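Local atomic coordinates of AlyGC mutant - R241A (Glaciecola chathamensis S18K6, PDB entry 5GKQ), a protein that cleaves alginate as a lyase of polysaccharide lyase family 6, probably by beta-elimination at its uronic acid units. Residues 125-130 with 151-156; 181-186 with 212-217; 366-371 with 405-410. All coordinates share one frame; numbering follows the deposited sequence.

Contact 1 (125-130 with 151-156); sequences WVMVYG and AVRLTT. With BEM (beta-D-mannopyranuronic acid), chain C.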
# COMPACT_ATOMS: atom_id res chain seq x y z
N TRP A 125 -10.20 23.88 0.36
CA TRP A 125 -11.63 23.88 0.16
C TRP A 125 -12.16 25.25 -0.24
O TRP A 125 -13.07 25.32 -1.08
CB TRP A 125 -12.34 23.35 1.41
CG TRP A 125 -12.42 21.85 1.39
CD1 TRP A 125 -11.78 21.01 0.52
CD2 TRP A 125 -13.19 21.00 2.25
NE1 TRP A 125 -12.10 19.71 0.79
CE2 TRP A 125 -12.96 19.68 1.84
CE3 TRP A 125 -14.06 21.23 3.31
CZ2 TRP A 125 -13.57 18.60 2.45
CZ3 TRP A 125 -14.65 20.16 3.93
CH2 TRP A 125 -14.40 18.85 3.50
N VAL A 126 -11.60 26.34 0.28
CA VAL A 126 -12.07 27.69 -0.03
C VAL A 126 -10.86 28.60 -0.22
O VAL A 126 -9.98 28.67 0.63
CB VAL A 126 -13.00 28.24 1.06
CG1 VAL A 126 -13.52 29.63 0.67
CG2 VAL A 126 -14.16 27.32 1.30
N MET A 127 -10.84 29.34 -1.34
CA MET A 127 -9.75 30.26 -1.66
C MET A 127 -10.31 31.61 -2.04
O MET A 127 -11.00 31.73 -3.05
CB MET A 127 -8.89 29.68 -2.78
CG MET A 127 -7.91 28.64 -2.28
SD MET A 127 -6.36 29.37 -1.77
CE MET A 127 -5.78 28.11 -0.65
N VAL A 128 -9.99 32.64 -1.26
CA VAL A 128 -10.53 33.98 -1.44
C VAL A 128 -9.47 34.87 -2.08
O VAL A 128 -8.31 34.88 -1.66
CB VAL A 128 -10.98 34.59 -0.10
CG1 VAL A 128 -11.91 35.77 -0.35
CG2 VAL A 128 -11.61 33.53 0.78
N TYR A 129 -9.89 35.65 -3.09
CA TYR A 129 -9.09 36.71 -3.71
C TYR A 129 -9.93 37.98 -3.78
O TYR A 129 -11.06 38.03 -3.30
CB TYR A 129 -8.62 36.33 -5.12
CG TYR A 129 -8.04 34.96 -5.24
CD1 TYR A 129 -8.86 33.85 -5.32
CD2 TYR A 129 -6.67 34.76 -5.28
CE1 TYR A 129 -8.33 32.58 -5.43
CE2 TYR A 129 -6.13 33.49 -5.38
CZ TYR A 129 -6.97 32.41 -5.46
OH TYR A 129 -6.43 31.16 -5.57
N GLY A 130 -9.37 39.02 -4.38
CA GLY A 130 -10.15 40.21 -4.64
C GLY A 130 -10.25 41.12 -3.42
O GLY A 130 -9.37 41.13 -2.56
N ALA A 151 -8.25 29.61 2.83
CA ALA A 151 -7.19 30.60 2.87
C ALA A 151 -7.64 31.89 2.21
O ALA A 151 -8.57 31.92 1.40
CB ALA A 151 -5.93 30.12 2.18
N VAL A 152 -6.94 32.97 2.54
CA VAL A 152 -7.09 34.26 1.88
C VAL A 152 -5.77 34.57 1.19
O VAL A 152 -4.76 34.80 1.85
CB VAL A 152 -7.45 35.37 2.86
CG1 VAL A 152 -7.32 36.73 2.19
CG2 VAL A 152 -8.86 35.15 3.40
N ARG A 153 -5.77 34.60 -0.13
CA ARG A 153 -4.54 34.80 -0.86
C ARG A 153 -4.30 36.28 -1.11
O ARG A 153 -5.23 37.07 -1.22
CB ARG A 153 -4.56 34.01 -2.17
CG ARG A 153 -4.26 32.54 -1.92
CD ARG A 153 -3.60 31.91 -3.11
NE ARG A 153 -2.96 30.65 -2.80
CZ ARG A 153 -1.69 30.54 -2.40
NH1 ARG A 153 -0.94 31.63 -2.26
NH2 ARG A 153 -1.19 29.34 -2.13
N LEU A 154 -3.02 36.66 -1.13
CA LEU A 154 -2.57 38.01 -1.46
C LEU A 154 -1.59 37.98 -2.62
O LEU A 154 -0.64 38.77 -2.65
CB LEU A 154 -1.95 38.70 -0.25
CG LEU A 154 -2.67 38.48 1.07
CD1 LEU A 154 -1.77 38.88 2.21
CD2 LEU A 154 -3.95 39.27 1.12
N THR A 155 -1.79 37.04 -3.55
CA THR A 155 -0.85 36.81 -4.64
C THR A 155 -0.53 38.10 -5.38
O THR A 155 0.59 38.28 -5.86
CB THR A 155 -1.41 35.77 -5.61
OG1 THR A 155 -1.61 34.53 -4.95
CG2 THR A 155 -0.48 35.56 -6.80
N THR A 156 -1.50 39.01 -5.46
CA THR A 156 -1.39 40.27 -6.16
C THR A 156 -1.87 41.40 -5.26
O THR A 156 -2.55 41.17 -4.27
CB THR A 156 -2.25 40.25 -7.43
OG1 THR A 156 -3.61 39.96 -7.07
CG2 THR A 156 -1.73 39.19 -8.39
C1 BEM C . 2.18 28.29 -3.03
C2 BEM C . 3.28 28.98 -2.25
O2 BEM C . 2.82 30.24 -1.79
C3 BEM C . 3.73 28.10 -1.09
O3 BEM C . 4.51 28.79 -0.13
C4 BEM C . 2.57 27.55 -0.30
O4 BEM C . 3.15 26.52 0.47
C5 BEM C . 1.56 26.94 -1.24
O5 BEM C . 1.12 27.95 -2.14
C6 BEM C . 0.53 26.28 -0.38
O6B BEM C . -0.68 26.60 -0.42
O6A BEM C . 0.98 25.49 0.47
O1 BEM C . 1.75 29.17 -4.07
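Arg-153 runs out alongside Tyr-129 and obliquely across Met-127, carrying its guanidinium group to a bound mannuronic acid. Its aliphatic part does most of the touching within the protein: CB lies 3.6 Å from CE2 of Tyr-129, CD nears the same ring atom, and CG, with the guanidinium NE beyond it, approaches SD of Met-127. The ring and guanidinium planes are only 20° apart, and the two side chains point the same way. With CG set beside the backbone N (chi1 -79°) and the chain extended from CG to NE, the charged end reaches the sugar. There NH2 of Arg-153 donates to the ring oxygen O5 of the chain C sugar over 2.7 Å, with a bent N-H...O angle of 133°.

Ala-151 sits on the same face as Met-127, its register partner, and its CB meets CE of Met-127 at 3.5 Å. The methionine chain, bent at chi2, brings this methyl group across to the neighbouring strand. Val-128 pairs with Val-152 on the other face, where their CG2 atoms are 4.1 Å apart.

The backbone evidence is that of parallel strands. Ala-151 N donates to Val-126 O at 3.0 Å, Val-128 N to Ala-151 O at 3.1 Å, and Arg-153 N to Val-128 O at 3.0 Å. Strands 124-128 and 150-152 thus lie on adjacent coils of a parallel beta-helix, the fold of the pectate lyase-like clan. Strand 89-92 continues the pairing beyond Met-127.

The bond from Arg-153 N to Val-128 O holds the backbone of Arg-153 just where the regular strand has ended. Apolar and sulfur-bearing surface flanks the alkyl part of the arginine, while its cationic end, close to that of Arg-186, probably helps make this part of the glycan pocket attractive to an acidic polymer.

Contact 2 (181-186 with 212-217); sequences GGETLR and EVEIIS. With BEM (beta-D-mannopyranuronic acid), chain C; BEM (beta-D-mannopyranuronic acid), chain B.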
# COMPACT_ATOMS: atom_id res chain seq x y z
N GLY A 181 0.34 20.77 7.48
CA GLY A 181 -0.58 21.20 6.44
C GLY A 181 -2.04 20.83 6.63
O GLY A 181 -2.72 20.44 5.68
N GLY A 182 -2.54 20.94 7.85
CA GLY A 182 -3.92 20.64 8.12
C GLY A 182 -4.56 21.78 8.87
O GLY A 182 -5.40 21.58 9.74
N GLU A 183 -4.14 22.99 8.53
CA GLU A 183 -4.73 24.17 9.12
C GLU A 183 -6.19 24.31 8.70
O GLU A 183 -6.63 23.79 7.67
CB GLU A 183 -3.96 25.42 8.70
CG GLU A 183 -2.47 25.37 8.93
CD GLU A 183 -1.71 24.98 7.68
OE1 GLU A 183 -2.21 24.17 6.88
OE2 GLU A 183 -0.60 25.50 7.50
N THR A 184 -6.96 25.01 9.52
CA THR A 184 -8.32 25.31 9.13
C THR A 184 -8.40 26.60 8.33
O THR A 184 -9.01 26.61 7.25
CB THR A 184 -9.21 25.38 10.35
OG1 THR A 184 -9.41 24.06 10.84
CG2 THR A 184 -10.56 25.98 9.98
N LEU A 185 -7.78 27.68 8.80
CA LEU A 185 -7.86 29.00 8.18
C LEU A 185 -6.48 29.65 8.11
O LEU A 185 -5.81 29.79 9.13
CB LEU A 185 -8.81 29.92 8.95
CG LEU A 185 -8.95 31.38 8.52
CD1 LEU A 185 -9.50 31.46 7.12
CD2 LEU A 185 -9.88 32.10 9.46
N ARG A 186 -6.09 30.08 6.92
CA ARG A 186 -4.82 30.77 6.69
C ARG A 186 -5.08 32.10 6.00
O ARG A 186 -5.75 32.14 4.97
CB ARG A 186 -3.89 29.91 5.83
CG ARG A 186 -2.44 30.35 5.82
CD ARG A 186 -1.67 29.56 4.77
NE ARG A 186 -1.98 30.01 3.42
CZ ARG A 186 -1.96 29.23 2.34
NH1 ARG A 186 -1.67 27.95 2.45
NH2 ARG A 186 -2.27 29.74 1.16
N GLU A 212 -3.77 19.96 12.86
CA GLU A 212 -2.35 20.17 13.10
C GLU A 212 -2.26 21.22 14.20
O GLU A 212 -3.27 21.57 14.82
CB GLU A 212 -1.61 20.60 11.84
CG GLU A 212 -1.97 21.99 11.37
CD GLU A 212 -0.79 22.73 10.79
OE1 GLU A 212 -0.36 22.41 9.67
OE2 GLU A 212 -0.30 23.65 11.45
N VAL A 213 -1.06 21.74 14.43
CA VAL A 213 -0.89 22.61 15.59
C VAL A 213 -1.51 23.98 15.35
O VAL A 213 -1.92 24.65 16.30
CB VAL A 213 0.60 22.72 15.97
CG1 VAL A 213 1.36 23.47 14.92
CG2 VAL A 213 0.74 23.40 17.30
N GLU A 214 -1.58 24.44 14.12
CA GLU A 214 -2.16 25.74 13.82
C GLU A 214 -3.60 25.55 13.35
O GLU A 214 -3.84 25.03 12.25
CB GLU A 214 -1.35 26.47 12.76
CG GLU A 214 -0.01 26.96 13.21
CD GLU A 214 0.70 27.71 12.12
OE1 GLU A 214 0.53 27.36 10.94
OE2 GLU A 214 1.44 28.67 12.44
N ILE A 215 -4.57 25.96 14.17
CA ILE A 215 -5.94 26.05 13.67
C ILE A 215 -6.05 27.20 12.68
O ILE A 215 -6.39 27.01 11.51
CB ILE A 215 -6.94 26.22 14.83
CG1 ILE A 215 -6.69 25.19 15.94
CG2 ILE A 215 -8.33 26.04 14.33
CD1 ILE A 215 -7.41 25.53 17.22
N ILE A 216 -5.74 28.41 13.13
CA ILE A 216 -5.64 29.60 12.30
C ILE A 216 -4.17 29.95 12.15
O ILE A 216 -3.44 29.96 13.14
CB ILE A 216 -6.43 30.78 12.90
CG1 ILE A 216 -7.90 30.42 13.00
CG2 ILE A 216 -6.24 32.03 12.08
CD1 ILE A 216 -8.72 31.50 13.63
N SER A 217 -3.74 30.21 10.93
CA SER A 217 -2.40 30.71 10.66
C SER A 217 -2.55 32.10 10.04
O SER A 217 -2.95 32.22 8.88
CB SER A 217 -1.63 29.77 9.73
OG SER A 217 -0.26 30.09 9.69
C1 BEM C . 2.18 28.29 -3.03
C2 BEM C . 3.28 28.98 -2.25
O2 BEM C . 2.82 30.24 -1.79
C3 BEM C . 3.73 28.10 -1.09
O3 BEM C . 4.51 28.79 -0.13
C4 BEM C . 2.57 27.55 -0.30
O4 BEM C . 3.15 26.52 0.47
C5 BEM C . 1.56 26.94 -1.24
O5 BEM C . 1.12 27.95 -2.14
C6 BEM C . 0.53 26.28 -0.38
O6B BEM C . -0.68 26.60 -0.42
O6A BEM C . 0.98 25.49 0.47
O1 BEM C . 1.75 29.17 -4.07
C1 BEM B . 5.51 27.55 6.21
C2 BEM B . 5.93 28.98 6.39
O2 BEM B . 4.69 29.66 6.32
C3 BEM B . 6.64 29.39 7.67
O3 BEM B . 6.14 30.68 8.08
C4 BEM B . 6.52 28.42 8.84
O4 BEM B . 7.83 28.00 9.19
C5 BEM B . 5.66 27.20 8.60
O5 BEM B . 5.85 26.70 7.28
C6 BEM B . 4.21 27.48 8.86
O6B BEM B . 3.42 26.62 8.46
O6A BEM B . 3.92 28.27 9.78
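Gly-181 begins the pairing by giving its backbone N to OE1 of Glu-212 at 2.8 Å, nearly along the C-O axis of that carboxylate. Gly-182 N adds a longer bond to the same oxygen, 3.2 Å, from the anti side and 22° out of the plane. Two amides therefore grip OE1 of Glu-212, while OE2 takes the amide of Glu-214. With CG between its backbone N and carbonyl carbon (chi1 69°) and a further bend at chi2, the Glu-212 carboxylate is brought to the glycine amides.

Glu-183 then lays its carboxylate against that of Glu-212, the planes stacked 13° apart, with OE1 of Glu-183 and OE1 of Glu-212 separated by 3.8 Å. A calcium ion lies about 3 Å from the nearest side-chain atom of Glu-212.

At Thr-184 and Leu-185 two successive amides converge on Ile-215 O: Thr-184 N at 2.9 Å and Leu-185 N at 3.1 Å. Leu-185 O in turn accepts from Ser-217 N at 2.8 Å, setting up the parallel bridges Leu-185 with Ile-216 and Arg-186 with Ser-217, which pair strands 185-188 and 214-219 on successive coils of the beta-helix. The apolar pair turns toward Val-201 and Phe-206.

Arg-186 leads away to a mannuronic acid of chain C, where NH1 makes a weak bond to carboxylate oxygen O6B, 3.3 Å. On the same face Ser-217 OG donates to OE1 of Glu-214, which lines the glycan pocket near the chain B sugar. Calcium beside Glu-212 probably eases the repulsion between the stacked carboxylates, and Arg-186 is likely to draw in the sugar carboxylate although its bond is weak.

Contact 3 (366-371 with 405-410); sequences FKDNLL and QQKYGV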
# COMPACT_ATOMS: atom_id res chain seq x y z
N PHE A 366 4.68 44.02 33.12
CA PHE A 366 3.48 43.42 33.66
C PHE A 366 2.88 44.39 34.65
O PHE A 366 3.60 44.94 35.48
CB PHE A 366 3.80 42.09 34.35
CG PHE A 366 4.30 41.03 33.42
CD1 PHE A 366 5.63 40.95 33.09
CD2 PHE A 366 3.43 40.10 32.87
CE1 PHE A 366 6.10 39.96 32.24
CE2 PHE A 366 3.88 39.11 32.02
CZ PHE A 366 5.22 39.05 31.70
N LYS A 367 1.57 44.60 34.57
CA LYS A 367 0.91 45.52 35.49
C LYS A 367 -0.50 45.05 35.79
O LYS A 367 -1.24 44.69 34.88
CB LYS A 367 0.89 46.94 34.94
CG LYS A 367 0.29 47.94 35.90
CD LYS A 367 0.49 49.39 35.49
CE LYS A 367 0.29 50.31 36.71
NZ LYS A 367 -0.90 51.21 36.60
N ASP A 368 -0.85 45.05 37.07
CA ASP A 368 -2.22 44.84 37.52
C ASP A 368 -2.80 43.52 37.02
O ASP A 368 -3.91 43.47 36.50
CB ASP A 368 -3.13 46.00 37.09
CG ASP A 368 -3.05 47.18 38.04
OD1 ASP A 368 -3.05 46.96 39.27
OD2 ASP A 368 -3.00 48.33 37.55
N ASN A 369 -2.05 42.44 37.18
CA ASN A 369 -2.57 41.11 36.94
C ASN A 369 -2.90 40.41 38.25
O ASN A 369 -2.26 40.65 39.28
CB ASN A 369 -1.56 40.28 36.16
CG ASN A 369 -1.26 40.87 34.82
OD1 ASN A 369 -2.09 40.84 33.91
ND2 ASN A 369 -0.06 41.41 34.69
N LEU A 370 -3.90 39.53 38.22
CA LEU A 370 -4.39 38.83 39.41
C LEU A 370 -4.26 37.32 39.25
O LEU A 370 -4.40 36.78 38.16
CB LEU A 370 -5.85 39.18 39.69
CG LEU A 370 -6.40 38.84 41.08
CD1 LEU A 370 -5.56 39.53 42.11
CD2 LEU A 370 -7.83 39.27 41.22
N LEU A 371 -4.01 36.64 40.37
CA LEU A 371 -3.84 35.19 40.40
C LEU A 371 -4.47 34.66 41.68
O LEU A 371 -4.51 35.34 42.70
CB LEU A 371 -2.35 34.82 40.32
CG LEU A 371 -1.95 33.36 40.45
CD1 LEU A 371 -2.39 32.56 39.23
CD2 LEU A 371 -0.44 33.21 40.70
N GLN A 405 -12.58 42.58 42.01
CA GLN A 405 -11.81 41.75 41.12
C GLN A 405 -12.27 41.68 39.69
O GLN A 405 -11.69 41.00 38.92
CB GLN A 405 -11.87 40.34 41.65
CG GLN A 405 -10.80 39.95 42.61
CD GLN A 405 -11.18 38.76 43.42
OE1 GLN A 405 -12.06 38.02 43.07
NE2 GLN A 405 -10.54 38.60 44.55
N GLN A 406 -13.33 42.37 39.34
CA GLN A 406 -13.85 42.26 37.98
C GLN A 406 -13.13 43.18 37.01
O GLN A 406 -13.39 43.10 35.81
CB GLN A 406 -15.36 42.51 37.98
CG GLN A 406 -16.15 41.45 38.76
CD GLN A 406 -17.58 41.28 38.25
OE1 GLN A 406 -18.11 42.14 37.56
NE2 GLN A 406 -18.21 40.15 38.60
N LYS A 407 -12.21 44.00 37.49
CA LYS A 407 -11.39 44.80 36.59
C LYS A 407 -10.19 44.03 36.04
O LYS A 407 -9.36 44.64 35.36
CB LYS A 407 -10.93 46.08 37.29
CG LYS A 407 -9.80 45.93 38.30
CD LYS A 407 -9.00 47.23 38.38
CE LYS A 407 -7.84 47.17 39.37
NZ LYS A 407 -6.98 48.38 39.25
N TYR A 408 -10.09 42.73 36.33
CA TYR A 408 -9.09 41.84 35.75
C TYR A 408 -9.80 40.78 34.92
O TYR A 408 -10.84 40.25 35.33
CB TYR A 408 -8.23 41.13 36.82
CG TYR A 408 -7.73 41.98 37.95
CD1 TYR A 408 -6.53 42.65 37.85
CD2 TYR A 408 -8.44 42.08 39.13
CE1 TYR A 408 -6.06 43.42 38.89
CE2 TYR A 408 -7.98 42.85 40.16
CZ TYR A 408 -6.79 43.52 40.04
OH TYR A 408 -6.34 44.29 41.08
N GLY A 409 -9.22 40.45 33.79
CA GLY A 409 -9.83 39.49 32.91
C GLY A 409 -10.85 40.11 31.97
O GLY A 409 -10.93 41.32 31.77
N VAL A 410 -11.66 39.21 31.39
CA VAL A 410 -12.59 39.58 30.34
C VAL A 410 -13.74 40.39 30.91
O VAL A 410 -14.05 40.35 32.10
CB VAL A 410 -13.11 38.34 29.59
CG1 VAL A 410 -11.97 37.54 29.00
CG2 VAL A 410 -13.96 37.47 30.49
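Gln-405 opens a type I beta turn, 405-408, that packs against strand 364-372 near the C-terminal end of the first parallel beta-helix of the chain. Its CG meets CD2 of Leu-370 at 3.3 Å, the two side chains crossing at about a right angle, while its amide NE2 is bonded to Asp-387 O.

Lys-407 follows with an extended chain. Its CG lies 4.0 Å above one face of the Tyr-408 ring, toward the rim, and its NZ is 4.2 Å from OD1 of Asp-368, near but beyond salt-bridge range.

Tyr-408 and Leu-370 share the largest part of the buried surface about equally. CG beside the backbone N (chi1 -45°) places the Tyr-408 ring between Lys-407 and the strand, where Leu-370 covers the face opposite Lys-407: its CB stands 3.9 Å from the ring centroid, 15° off the normal, a CH-pi contact. CD2 of Leu-370 also touches CD2 of Tyr-408. An alanine at this position would remove the ring and would probably leave a gap between Leu-370 and Lys-407, with the turn held less firmly to the strand. The carbonyl of Asp-368 meets the ring at its edge, close to the ring plane, its O being 3.1 Å from CD1 of Tyr-408.

In the fold
Contacts 1 and 2 are buried and belong to the same series of parallel strands: 150-152 and 185-188 are neighbours, and a probable hydrogen bond runs from Val-152 N to Arg-186 O. Both reach the chain C mannuronic acid through an arginine. Contact 3 is only partly buried, with a centre about 39 Å from that of contact 1 and about 31 Å from that of contact 2, and it lies well away from both. The chemistry follows position. Contacts 1 and 2 join strands by backbone bonds, contact 2 adding a carboxylate, that of Glu-212, which takes backbone amides and lies beside calcium, whereas contact 3 lays a turn on a strand through side-chain packing without cross-segment hydrogen bonds.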